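Local structure of diaminopimelate decarboxylase (Phaeodactylum tricornutum, 7JPJ) at residues 319-324 with 397-402; 198-203 with 225-230; 5-10 with 341-346. The protein probably decarboxylates diaminopimelate to lysine with pyridoxal 5'-phosphate as cofactor, the last step of lysine biosynthesis, and works as an obligate dimer. All blocks are in the same frame, centred on the assembly; numbering follows the deposited sequence.

Interaction 1: 319-324 with 397-402; sequences VLRPSL and SGMSTK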
ATOM      1  N   VAL A 319       6.772  -5.195  -2.144  1.00 18.02           N
ATOM      2  CA  VAL A 319       7.603  -4.065  -1.738  1.00 17.42           C
ATOM      3  C   VAL A 319       6.964  -2.804  -2.310  1.00 18.25           C
ATOM      4  O   VAL A 319       7.012  -2.575  -3.526  1.00 19.03           O
ATOM      5  CB  VAL A 319       9.059  -4.208  -2.205  1.00 17.36           C
ATOM      6  CG1 VAL A 319       9.876  -3.015  -1.754  1.00 16.85           C
ATOM      7  CG2 VAL A 319       9.670  -5.494  -1.666  1.00 17.43           C
ATOM      8  N   LEU A 320       6.364  -1.992  -1.438  1.00 16.63           N
ATOM      9  CA  LEU A 320       5.651  -0.791  -1.848  1.00 17.63           C
ATOM     10  C   LEU A 320       6.499   0.471  -1.768  1.00 17.61           C
ATOM     11  O   LEU A 320       6.160   1.467  -2.417  1.00 18.19           O
ATOM     12  CB  LEU A 320       4.393  -0.616  -0.985  1.00 17.92           C
ATOM     13  CG  LEU A 320       3.529   0.630  -1.189  1.00 18.57           C
ATOM     14  CD1 LEU A 320       2.797   0.581  -2.522  1.00 19.12           C
ATOM     15  CD2 LEU A 320       2.561   0.805  -0.033  1.00 18.71           C
ATOM     16  N   ARG A 321       7.597   0.445  -1.012  1.00 18.25           N
ATOM     17  CA  ARG A 321       8.397   1.653  -0.814  1.00 18.16           C
ATOM     18  C   ARG A 321       8.872   2.307  -2.110  1.00 18.67           C
ATOM     19  O   ARG A 321       8.946   3.548  -2.142  1.00 19.22           O
ATOM     20  CB  ARG A 321       9.579   1.333   0.109  1.00 16.62           C
ATOM     21  CG  ARG A 321       9.154   0.822   1.481  1.00 16.06           C
ATOM     22  CD  ARG A 321      10.259   0.940   2.527  1.00 15.46           C
ATOM     23  NE  ARG A 321      11.556   1.282   1.945  1.00 14.95           N
ATOM     24  CZ  ARG A 321      12.215   2.413   2.182  1.00 15.08           C
ATOM     25  NH1 ARG A 321      11.708   3.328   2.999  1.00 15.32           N
ATOM     26  NH2 ARG A 321      13.387   2.627   1.603  1.00 15.49           N
ATOM     27  N   PRO A 322       9.215   1.578  -3.183  1.00 17.03           N
ATOM     28  CA  PRO A 322       9.508   2.274  -4.449  1.00 17.43           C
ATOM     29  C   PRO A 322       8.339   3.082  -4.981  1.00 18.02           C
ATOM     30  O   PRO A 322       8.536   4.221  -5.422  1.00 18.60           O
ATOM     31  CB  PRO A 322       9.882   1.126  -5.396  1.00 17.26           C
ATOM     32  CG  PRO A 322      10.415   0.080  -4.511  1.00 16.84           C
ATOM     33  CD  PRO A 322       9.601   0.158  -3.251  1.00 16.72           C
ATOM     34  N   SER A 323       7.123   2.528  -4.957  1.00 18.09           N
ATOM     35  CA  SER A 323       5.965   3.272  -5.449  1.00 18.82           C
ATOM     36  C   SER A 323       5.547   4.376  -4.489  1.00 19.12           C
ATOM     37  O   SER A 323       5.075   5.429  -4.930  1.00 20.05           O
ATOM     38  CB  SER A 323       4.783   2.331  -5.691  1.00 18.70           C
ATOM     39  OG  SER A 323       5.071   1.381  -6.699  1.00 18.70           O
ATOM     40  N   LEU A 324       5.708   4.162  -3.183  1.00 18.21           N
ATOM     41  CA  LEU A 324       5.146   5.091  -2.209  1.00 18.56           C
ATOM     42  C   LEU A 324       6.050   6.295  -1.972  1.00 18.72           C
ATOM     43  O   LEU A 324       5.559   7.412  -1.780  1.00 19.25           O
ATOM     44  CB  LEU A 324       4.872   4.364  -0.893  1.00 17.99           C
ATOM     45  CG  LEU A 324       4.085   5.146   0.158  1.00 18.41           C
ATOM     46  CD1 LEU A 324       2.807   5.722  -0.439  1.00 19.43           C
ATOM     47  CD2 LEU A 324       3.767   4.254   1.345  1.00 18.02           C
ATOM     48  N   SER A 397       7.051  -6.479   4.017  1.00 16.83           N
ATOM     49  CA  SER A 397       6.057  -7.478   4.389  1.00 18.20           C
ATOM     50  C   SER A 397       5.006  -6.886   5.321  1.00 20.05           C
ATOM     51  O   SER A 397       3.815  -7.196   5.204  1.00 21.55           O
ATOM     52  CB  SER A 397       6.737  -8.678   5.044  1.00 18.61           C
ATOM     53  OG  SER A 397       5.781  -9.632   5.462  1.00 20.23           O
ATOM     54  N   GLY A 398       5.424  -6.018   6.242  1.00 17.91           N
ATOM     55  CA  GLY A 398       4.491  -5.407   7.170  1.00 19.31           C
ATOM     56  C   GLY A 398       3.727  -4.214   6.639  1.00 19.15           C
ATOM     57  O   GLY A 398       2.856  -3.698   7.344  1.00 20.23           O
ATOM     58  N   MET A 399       4.026  -3.758   5.421  1.00 20.22           N
ATOM     59  CA  MET A 399       3.315  -2.625   4.842  1.00 20.08           C
ATOM     60  C   MET A 399       3.401  -2.663   3.321  1.00 18.98           C
ATOM     61  O   MET A 399       4.271  -2.027   2.716  1.00 17.74           O
ATOM     62  CB  MET A 399       3.870  -1.305   5.385  1.00 19.62           C
ATOM     63  CG  MET A 399       3.311  -0.056   4.715  1.00 19.61           C
ATOM     64  SD  MET A 399       4.402   1.369   4.868  1.00 18.71           S
ATOM     65  CE  MET A 399       5.106   1.414   3.222  1.00 17.34           C
ATOM     66  N   SER A 400       2.509  -3.422   2.695  1.00 18.23           N
ATOM     67  CA  SER A 400       2.460  -3.529   1.248  1.00 17.46           C
ATOM     68  C   SER A 400       1.008  -3.696   0.830  1.00 18.94           C
ATOM     69  O   SER A 400       0.113  -3.853   1.662  1.00 20.44           O
ATOM     70  CB  SER A 400       3.307  -4.703   0.739  1.00 16.39           C
ATOM     71  OG  SER A 400       2.818  -5.941   1.231  1.00 17.50           O
ATOM     72  N   THR A 401       0.779  -3.664  -0.476  1.00 17.32           N
ATOM     73  CA  THR A 401      -0.561  -3.876  -1.021  1.00 18.78           C
ATOM     74  C   THR A 401      -0.745  -5.340  -1.416  1.00 19.33           C
ATOM     75  O   THR A 401      -0.920  -5.689  -2.582  1.00 19.23           O
ATOM     76  CB  THR A 401      -0.810  -2.941  -2.201  1.00 18.37           C
ATOM     77  OG1 THR A 401       0.220  -3.115  -3.180  1.00 17.04           O
ATOM     78  CG2 THR A 401      -0.814  -1.499  -1.734  1.00 18.11           C
ATOM     79  N   LYS A 402      -0.692  -6.201  -0.401  1.00 18.02           N
ATOM     80  CA  LYS A 402      -0.925  -7.621  -0.608  1.00 18.12           C
ATOM     81  C   LYS A 402      -2.323  -7.851  -1.174  1.00 19.00           C
ATOM     82  O   LYS A 402      -3.262  -7.098  -0.900  1.00 19.98           O
ATOM     83  CB  LYS A 402      -0.757  -8.385   0.706  1.00 18.51           C
ATOM     84  CG  LYS A 402      -1.826  -8.074   1.742  1.00 19.97           C
ATOM     85  CD  LYS A 402      -1.601  -8.832   3.039  1.00 20.31           C
ATOM     86  CE  LYS A 402      -0.657  -8.079   3.954  1.00 20.49           C
ATOM     87  NZ  LYS A 402      -0.572  -8.704   5.304  1.00 21.29           N
TER

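Interaction 2: 198-203 with 225-230; sequences ERIHTH and KVFPTV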
ATOM      1  N   GLU A 198       5.525   8.418  35.002  1.00 25.05           N
ATOM      2  CA  GLU A 198       6.801   7.751  35.210  1.00 24.07           C
ATOM      3  C   GLU A 198       7.722   7.812  34.002  1.00 23.35           C
ATOM      4  O   GLU A 198       8.913   7.512  34.143  1.00 22.72           O
ATOM      5  CB  GLU A 198       6.581   6.278  35.589  1.00 24.15           C
ATOM      6  CG  GLU A 198       6.123   5.397  34.432  1.00 24.20           C
ATOM      7  CD  GLU A 198       6.122   3.914  34.775  1.00 24.29           C
ATOM      8  OE1 GLU A 198       6.531   3.558  35.901  1.00 24.33           O
ATOM      9  OE2 GLU A 198       5.710   3.103  33.917  1.00 24.41           O
ATOM     10  N   ARG A 199       7.219   8.199  32.831  1.00 22.79           N
ATOM     11  CA  ARG A 199       7.991   8.080  31.603  1.00 22.15           C
ATOM     12  C   ARG A 199       7.513   9.107  30.587  1.00 22.68           C
ATOM     13  O   ARG A 199       6.308   9.306  30.413  1.00 23.26           O
ATOM     14  CB  ARG A 199       7.877   6.660  31.035  1.00 21.46           C
ATOM     15  CG  ARG A 199       8.399   6.479  29.624  1.00 20.67           C
ATOM     16  CD  ARG A 199       8.204   5.041  29.154  1.00 20.02           C
ATOM     17  NE  ARG A 199       6.793   4.662  29.105  1.00 20.93           N
ATOM     18  CZ  ARG A 199       6.177   3.931  30.031  1.00 21.54           C
ATOM     19  NH1 ARG A 199       6.849   3.495  31.088  1.00 21.35           N
ATOM     20  NH2 ARG A 199       4.889   3.640  29.902  1.00 22.51           N
ATOM     21  N   ILE A 200       8.469   9.756  29.925  1.00 21.88           N
ATOM     22  CA  ILE A 200       8.207  10.693  28.841  1.00 22.60           C
ATOM     23  C   ILE A 200       8.653  10.045  27.539  1.00 22.07           C
ATOM     24  O   ILE A 200       9.669   9.340  27.504  1.00 21.16           O
ATOM     25  CB  ILE A 200       8.927  12.039  29.068  1.00 23.33           C
ATOM     26  CG1 ILE A 200       8.438  12.697  30.361  1.00 23.73           C
ATOM     27  CG2 ILE A 200       8.706  12.984  27.896  1.00 24.41           C
ATOM     28  CD1 ILE A 200       6.993  13.157  30.306  1.00 24.45           C
ATOM     29  N   HIS A 201       7.886  10.269  26.474  1.00 23.72           N
ATOM     30  CA  HIS A 201       8.144   9.675  25.168  1.00 23.41           C
ATOM     31  C   HIS A 201       8.246  10.776  24.123  1.00 24.92           C
ATOM     32  O   HIS A 201       7.375  11.647  24.044  1.00 25.96           O
ATOM     33  CB  HIS A 201       7.036   8.686  24.789  1.00 22.87           C
ATOM     34  CG  HIS A 201       7.352   7.849  23.588  1.00 22.05           C
ATOM     35  ND1 HIS A 201       8.586   7.859  22.975  1.00 21.82           N
ATOM     36  CD2 HIS A 201       6.592   6.975  22.887  1.00 21.40           C
ATOM     37  CE1 HIS A 201       8.573   7.028  21.948  1.00 20.89           C
ATOM     38  NE2 HIS A 201       7.374   6.477  21.874  1.00 20.57           N
ATOM     39  N   THR A 202       9.308  10.732  23.327  1.00 23.99           N
ATOM     40  CA  THR A 202       9.509  11.671  22.237  1.00 25.61           C
ATOM     41  C   THR A 202       9.933  10.893  20.998  1.00 25.47           C
ATOM     42  O   THR A 202      10.373   9.744  21.083  1.00 23.74           O
ATOM     43  CB  THR A 202      10.565  12.728  22.595  1.00 26.31           C
ATOM     44  OG1 THR A 202      10.504  13.811  21.662  1.00 27.95           O
ATOM     45  CG2 THR A 202      11.951  12.122  22.539  1.00 25.39           C
ATOM     46  N   HIS A 203       9.790  11.526  19.836  1.00 28.63           N
ATOM     47  CA  HIS A 203      10.146  10.883  18.576  1.00 27.84           C
ATOM     48  C   HIS A 203      10.322  11.926  17.481  1.00 28.78           C
ATOM     49  O   HIS A 203       9.451  12.082  16.620  1.00 28.61           O
ATOM     50  CB  HIS A 203       9.080   9.860  18.175  1.00 26.20           C
ATOM     51  CG  HIS A 203       9.428   9.059  16.957  1.00 25.12           C
ATOM     52  ND1 HIS A 203      10.419   8.102  16.952  1.00 23.95           N
ATOM     53  CD2 HIS A 203       8.912   9.071  15.705  1.00 24.50           C
ATOM     54  CE1 HIS A 203      10.502   7.561  15.750  1.00 22.83           C
ATOM     55  NE2 HIS A 203       9.598   8.132  14.974  1.00 23.26           N
ATOM     56  N   LYS A 225      11.511  17.362  33.749  1.00 23.28           N
ATOM     57  CA  LYS A 225      11.535  18.146  34.976  1.00 24.68           C
ATOM     58  C   LYS A 225      10.173  18.737  35.320  1.00 24.99           C
ATOM     59  O   LYS A 225      10.008  19.272  36.421  1.00 26.15           O
ATOM     60  CB  LYS A 225      12.584  19.264  34.879  1.00 26.07           C
ATOM     61  CG  LYS A 225      12.098  20.536  34.214  1.00 26.75           C
ATOM     62  CD  LYS A 225      13.211  21.571  34.114  1.00 28.38           C
ATOM     63  CE  LYS A 225      13.702  21.999  35.490  1.00 29.91           C
ATOM     64  NZ  LYS A 225      14.815  22.986  35.395  1.00 31.74           N
ATOM     65  N   VAL A 226       9.200  18.647  34.411  1.00 25.44           N
ATOM     66  CA  VAL A 226       7.842  19.070  34.737  1.00 25.77           C
ATOM     67  C   VAL A 226       7.187  18.065  35.677  1.00 25.15           C
ATOM     68  O   VAL A 226       6.494  18.442  36.630  1.00 25.32           O
ATOM     69  CB  VAL A 226       7.022  19.266  33.448  1.00 26.27           C
ATOM     70  CG1 VAL A 226       5.538  19.410  33.764  1.00 26.42           C
ATOM     71  CG2 VAL A 226       7.535  20.475  32.678  1.00 27.13           C
ATOM     72  N   PHE A 227       7.403  16.775  35.434  1.00 24.84           N
ATOM     73  CA  PHE A 227       6.880  15.720  36.296  1.00 24.36           C
ATOM     74  C   PHE A 227       8.030  15.052  37.039  1.00 23.72           C
ATOM     75  O   PHE A 227       8.752  14.228  36.456  1.00 23.10           O
ATOM     76  CB  PHE A 227       6.100  14.695  35.469  1.00 24.21           C
ATOM     77  CG  PHE A 227       5.085  15.314  34.558  1.00 24.81           C
ATOM     78  CD1 PHE A 227       3.867  15.754  35.055  1.00 25.24           C
ATOM     79  CD2 PHE A 227       5.353  15.478  33.209  1.00 24.98           C
ATOM     80  CE1 PHE A 227       2.928  16.335  34.224  1.00 25.70           C
ATOM     81  CE2 PHE A 227       4.417  16.060  32.369  1.00 25.71           C
ATOM     82  CZ  PHE A 227       3.202  16.489  32.880  1.00 25.88           C
ATOM     83  N   PRO A 228       8.249  15.375  38.317  1.00 23.66           N
ATOM     84  CA  PRO A 228       9.420  14.832  39.028  1.00 24.10           C
ATOM     85  C   PRO A 228       9.384  13.325  39.214  1.00 23.54           C
ATOM     86  O   PRO A 228      10.425  12.737  39.533  1.00 23.73           O
ATOM     87  CB  PRO A 228       9.381  15.557  40.381  1.00 25.75           C
ATOM     88  CG  PRO A 228       8.484  16.750  40.167  1.00 26.15           C
ATOM     89  CD  PRO A 228       7.481  16.314  39.151  1.00 24.89           C
ATOM     90  N   THR A 229       8.232  12.683  39.018  1.00 24.69           N
ATOM     91  CA  THR A 229       8.122  11.238  39.172  1.00 24.38           C
ATOM     92  C   THR A 229       8.652  10.463  37.970  1.00 23.61           C
ATOM     93  O   THR A 229       8.716   9.230  38.036  1.00 23.18           O
ATOM     94  CB  THR A 229       6.665  10.849  39.423  1.00 24.91           C
ATOM     95  OG1 THR A 229       5.822  11.513  38.470  1.00 25.32           O
ATOM     96  CG2 THR A 229       6.244  11.243  40.833  1.00 25.83           C
ATOM     97  N   VAL A 230       9.028  11.143  36.884  1.00 23.69           N
ATOM     98  CA  VAL A 230       9.508  10.454  35.690  1.00 22.99           C
ATOM     99  C   VAL A 230      10.872   9.835  35.966  1.00 22.30           C
ATOM    100  O   VAL A 230      11.771  10.485  36.516  1.00 22.72           O
ATOM    101  CB  VAL A 230       9.568  11.419  34.496  1.00 23.10           C
ATOM    102  CG1 VAL A 230      10.250  10.757  33.305  1.00 22.38           C
ATOM    103  CG2 VAL A 230       8.175  11.889  34.117  1.00 23.71           C
TER

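Interaction 3: 5-10 with 341-346; sequences NPLQSI and ADVGDE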
ATOM      1  N   ASN A   5      30.446  -7.939 -11.696  1.00 27.50           N
ATOM      2  CA  ASN A   5      29.149  -8.463 -11.280  1.00 26.30           C
ATOM      3  C   ASN A   5      29.241  -8.975  -9.847  1.00 25.69           C
ATOM      4  O   ASN A   5      30.182  -9.704  -9.516  1.00 26.07           O
ATOM      5  CB  ASN A   5      28.695  -9.587 -12.210  1.00 26.14           C
ATOM      6  CG  ASN A   5      27.899  -9.078 -13.395  1.00 26.23           C
ATOM      7  OD1 ASN A   5      27.276  -8.019 -13.332  1.00 26.05           O
ATOM      8  ND2 ASN A   5      27.920  -9.833 -14.487  1.00 26.54           N
ATOM      9  N   PRO A   6      28.303  -8.616  -8.974  1.00 24.35           N
ATOM     10  CA  PRO A   6      28.350  -9.118  -7.596  1.00 23.79           C
ATOM     11  C   PRO A   6      28.234 -10.635  -7.552  1.00 23.49           C
ATOM     12  O   PRO A   6      27.403 -11.235  -8.238  1.00 23.14           O
ATOM     13  CB  PRO A   6      27.144  -8.444  -6.930  1.00 22.93           C
ATOM     14  CG  PRO A   6      26.843  -7.256  -7.785  1.00 23.29           C
ATOM     15  CD  PRO A   6      27.201  -7.661  -9.183  1.00 23.94           C
ATOM     16  N   LEU A   7      29.014 -11.261  -6.679  1.00 23.50           N
ATOM     17  CA  LEU A   7      29.041 -12.741  -6.624  1.00 23.30           C
ATOM     18  C   LEU A   7      27.993 -13.195  -5.629  1.00 22.33           C
ATOM     19  O   LEU A   7      27.702 -14.386  -5.572  1.00 22.11           O
ATOM     20  CB  LEU A   7      30.451 -13.177  -6.238  1.00 24.04           C
ATOM     21  CG  LEU A   7      31.550 -12.779  -7.216  1.00 25.16           C
ATOM     22  CD1 LEU A   7      32.887 -12.701  -6.505  1.00 25.92           C
ATOM     23  CD2 LEU A   7      31.615 -13.759  -8.373  1.00 25.47           C
ATOM     24  N   GLN A   8      27.474 -12.246  -4.871  1.00 23.33           N
ATOM     25  CA  GLN A   8      26.375 -12.543  -3.939  1.00 22.87           C
ATOM     26  C   GLN A   8      25.592 -11.254  -3.746  1.00 22.81           C
ATOM     27  O   GLN A   8      25.989 -10.243  -4.305  1.00 23.07           O
ATOM     28  CB  GLN A   8      26.922 -13.018  -2.596  1.00 22.90           C
ATOM     29  CG  GLN A   8      28.028 -12.158  -2.014  1.00 23.35           C
ATOM     30  CD  GLN A   8      28.218 -12.464  -0.550  1.00 23.25           C
ATOM     31  OE1 GLN A   8      29.030 -13.302  -0.175  1.00 23.51           O
ATOM     32  NE2 GLN A   8      27.452 -11.794   0.292  1.00 22.91           N
ATOM     33  N   SER A   9      24.525 -11.305  -2.966  1.00 21.05           N
ATOM     34  CA  SER A   9      23.772 -10.089  -2.609  1.00 20.66           C
ATOM     35  C   SER A   9      24.264  -9.675  -1.223  1.00 20.59           C
ATOM     36  O   SER A   9      25.315 -10.154  -0.821  1.00 21.05           O
ATOM     37  CB  SER A   9      22.322 -10.406  -2.650  1.00 20.05           C
ATOM     38  OG  SER A   9      21.955 -11.232  -1.577  1.00 19.90           O
ATOM     39  N   ILE A  10      23.537  -8.825  -0.516  1.00 20.31           N
ATOM     40  CA  ILE A  10      23.940  -8.480   0.876  1.00 20.34           C
ATOM     41  C   ILE A  10      24.123  -9.760   1.707  1.00 20.36           C
ATOM     42  O   ILE A  10      25.090  -9.800   2.482  1.00 20.59           O
ATOM     43  CB  ILE A  10      22.985  -7.443   1.502  1.00 20.04           C
ATOM     44  CG1 ILE A  10      23.332  -6.019   1.065  1.00 19.95           C
ATOM     45  CG2 ILE A  10      22.892  -7.558   3.012  1.00 19.91           C
ATOM     46  CD1 ILE A  10      24.792  -5.688   1.197  1.00 20.37           C
ATOM     47  N   ALA A 341      29.334 -20.337 -10.358  1.00 26.84           N
ATOM     48  CA  ALA A 341      30.142 -20.314 -11.569  1.00 27.67           C
ATOM     49  C   ALA A 341      29.430 -19.621 -12.725  1.00 27.28           C
ATOM     50  O   ALA A 341      30.096 -19.150 -13.652  1.00 28.14           O
ATOM     51  CB  ALA A 341      30.525 -21.739 -11.970  1.00 29.02           C
ATOM     52  N   ASP A 342      28.101 -19.539 -12.686  1.00 27.74           N
ATOM     53  CA  ASP A 342      27.321 -18.926 -13.752  1.00 27.66           C
ATOM     54  C   ASP A 342      27.043 -17.447 -13.517  1.00 27.89           C
ATOM     55  O   ASP A 342      26.199 -16.873 -14.211  1.00 27.78           O
ATOM     56  CB  ASP A 342      25.995 -19.669 -13.938  1.00 26.95           C
ATOM     57  CG  ASP A 342      26.185 -21.157 -14.129  1.00 26.85           C
ATOM     58  OD1 ASP A 342      27.235 -21.560 -14.675  1.00 28.20           O
ATOM     59  OD2 ASP A 342      25.280 -21.924 -13.741  1.00 26.31           O
ATOM     60  N   VAL A 343      27.723 -16.819 -12.557  1.00 25.25           N
ATOM     61  CA  VAL A 343      27.544 -15.383 -12.357  1.00 25.45           C
ATOM     62  C   VAL A 343      28.039 -14.615 -13.577  1.00 25.83           C
ATOM     63  O   VAL A 343      27.305 -13.809 -14.163  1.00 25.84           O
ATOM     64  CB  VAL A 343      28.250 -14.921 -11.070  1.00 25.66           C
ATOM     65  CG1 VAL A 343      28.037 -13.430 -10.861  1.00 25.81           C
ATOM     66  CG2 VAL A 343      27.740 -15.710  -9.875  1.00 25.31           C
ATOM     67  N   GLY A 344      29.284 -14.860 -13.983  1.00 25.06           N
ATOM     68  CA  GLY A 344      29.807 -14.270 -15.200  1.00 26.09           C
ATOM     69  C   GLY A 344      30.226 -12.821 -15.025  1.00 26.13           C
ATOM     70  O   GLY A 344      30.467 -12.332 -13.916  1.00 25.78           O
ATOM     71  N   ASP A 345      30.314 -12.119 -16.166  1.00 27.31           N
ATOM     72  CA  ASP A 345      30.739 -10.723 -16.162  1.00 27.64           C
ATOM     73  C   ASP A 345      30.025  -9.903 -17.234  1.00 27.73           C
ATOM     74  O   ASP A 345      30.600  -8.945 -17.762  1.00 28.09           O
ATOM     75  CB  ASP A 345      32.261 -10.615 -16.347  1.00 28.59           C
ATOM     76  CG  ASP A 345      32.773 -11.444 -17.515  1.00 29.51           C
ATOM     77  OD1 ASP A 345      31.957 -11.855 -18.374  1.00 29.23           O
ATOM     78  OD2 ASP A 345      33.997 -11.695 -17.569  1.00 31.16           O
ATOM     79  N   GLU A 346      28.788 -10.258 -17.564  1.00 27.89           N
ATOM     80  CA  GLU A 346      27.997  -9.531 -18.547  1.00 27.94           C
ATOM     81  C   GLU A 346      27.005  -8.627 -17.828  1.00 27.85           C
ATOM     82  O   GLU A 346      26.285  -9.080 -16.932  1.00 27.53           O
ATOM     83  CB  GLU A 346      27.265 -10.496 -19.479  1.00 27.82           C
ATOM     84  CG  GLU A 346      26.676  -9.842 -20.719  1.00 27.63           C
ATOM     85  CD  GLU A 346      27.501 -10.105 -21.963  1.00 28.84           C
ATOM     86  OE1 GLU A 346      28.088  -9.140 -22.501  1.00 29.27           O
ATOM     87  OE2 GLU A 346      27.569 -11.277 -22.395  1.00 29.38           O
TER

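Interaction 1: 319-324 with 397-402
Leu-320 lies against Met-399, Ser-400 and Thr-401, and its side chain touches all three in turn. Its CB sits over the backbone of the partner loop, with Met-399 O at 4.0 Å and Ser-400 CA at 4.1 Å. CG lies anti to the backbone N (chi1 177°). This stands the fork off from the partner backbone, and its methyls reach side chains instead. There the two methyls part. CD1 goes to the methyl of Thr-401, with CD1 to CG2 at 4.2 Å. CD2 goes to the tip of Met-399, with CD2 to CE at 4.2 Å.

The Met-399 chain bends at chi3 (103°) and crosses each of the two leucine side chains at about a right angle, with CE at the meeting point. The closer of the two is Leu-324, whose CD2 lies 3.7 Å from Met-399 CE. Leu-324 is set one helical turn on from Leu-320, and Leu-324 N gives a backbone hydrogen bond to Leu-320 O at 2.8 Å. The two leucines thus reach the same methyl. Met-399 CE also borders the aliphatic part of Arg-321, 4.4 Å from its CG.

The polar groups look elsewhere. Ser-400 OG bonds to Thr-317 O. Arg-321 touches the bound D-lysine, so the contact borders the ligand pocket. The second subunit closes in as well: Leu-320 packs on Thr-401 of the second subunit, and Met-399 on Tyr-404 of that subunit.

The contact is almost wholly apolar and buried. With no directional bond between the two segments, their fit rests on the shapes of methyl groups and a bent thioether. This chemistry is consistent with an apolar layer that borders both the D-lysine pocket and the second subunit.

Interaction 2: 198-203 with 225-230
Val-230 packs closely on the backbone of Glu-198 and Arg-199 and on the side chain of Ile-200. Its CG1 lies 3.6 Å from Glu-198 O. Val-230 CA makes a CA-H...O contact with the same oxygen at 3.4 Å. The backbones stay close one residue back, where Thr-229 O touches Glu-198 CA at 3.7 Å. The other methyl of Val-230, CG2, meets Ile-200 CG1 at 3.9 Å. Farther out, Ile-200 CD1 reaches CD2 of the Phe-227 ring at 4.1 Å, approaching obliquely. Val-226 CG1 sits over the centre of one face of that ring.

This is a beta-alpha-beta crossover of the TIM barrel. Strand 196-201 leads into helix 210-222, and the loop 225-230 returns to the neighbouring parallel strand 232-234. An alanine in place of Ile-200 would probably open a gap beside Val-230 CG2 and leave the ring of Phe-227 with less to hold it in place.

The side chains of Glu-198 and Thr-229 make the looser, partly exposed side. Thr-229 OG1 bonds to Val-197 O. The Glu-198 side chain points away from the loop and forms a salt bridge from OE2 to Arg-199 NH1 at 3.1 Å. Arg-199 NE bonds to Asn-121 OD1.

Interaction 3: 5-10 with 341-346
The side-chain amide of Asn-5 faces the backbone of residues 343-346. At its nitrogen edge, ND2 gives a nearly straight hydrogen bond to Glu-346 O, 3.0 Å long with an angle of 176° at the hydrogen. The acceptor lies in the amide plane. Relative to the Glu-346 carbonyl, however, the donor stands well above the plane, 60° out of it. Gly-344 O lies close to the amide plane, 3.6 Å from Asn-5 ND2 and 3.7 Å from Asn-5 CB. Asp-345 CA lies off one face, 3.4 Å from Asn-5 ND2. Val-343 CG1 lies on the other side of the plane, where it meets Asn-5 CB rather than the amide itself, at 4.1 Å.

Val-343 carries the apolar half of the contact. Its chi1 of -179° swings CG1 away from the Val-343 N and onto Pro-6 O, at 3.5 Å. More loosely, CG1 meets Leu-7 CD2 at 4.4 Å. Arg-379 bonds to the carbonyl oxygens of Val-343 and Asp-342.

Pro-6 and Ser-9 rest on Thr-332, and Ile-10 N bonds to Asp-390. The N-terminal segment thus crosses the edge of the beta domain found in decarboxylases of this fold. It meets the connection between strands 331-334 and 347-353 of its mixed sheet.

In the fold
Interactions 1 and 2 are buried, whereas interaction 3 lies mostly at the surface. Interactions 1 and 3 both belong to the part of the chain built on the mixed sheet: helix 321-325 and the loop 341-346 lie on either side of strand 331-334 in sequence. Interaction 2 belongs to the parallel barrel, on the opposite side of the chain's centre from both. Its centre is about 52 Å from that of interaction 3. The chemistry follows the place. Interaction 1 is apolar and also meets the second subunit and the ligand pocket. Interaction 2 adds a CA-H...O contact to its apolar packing. Interaction 3 alone has a hydrogen bond between its segments.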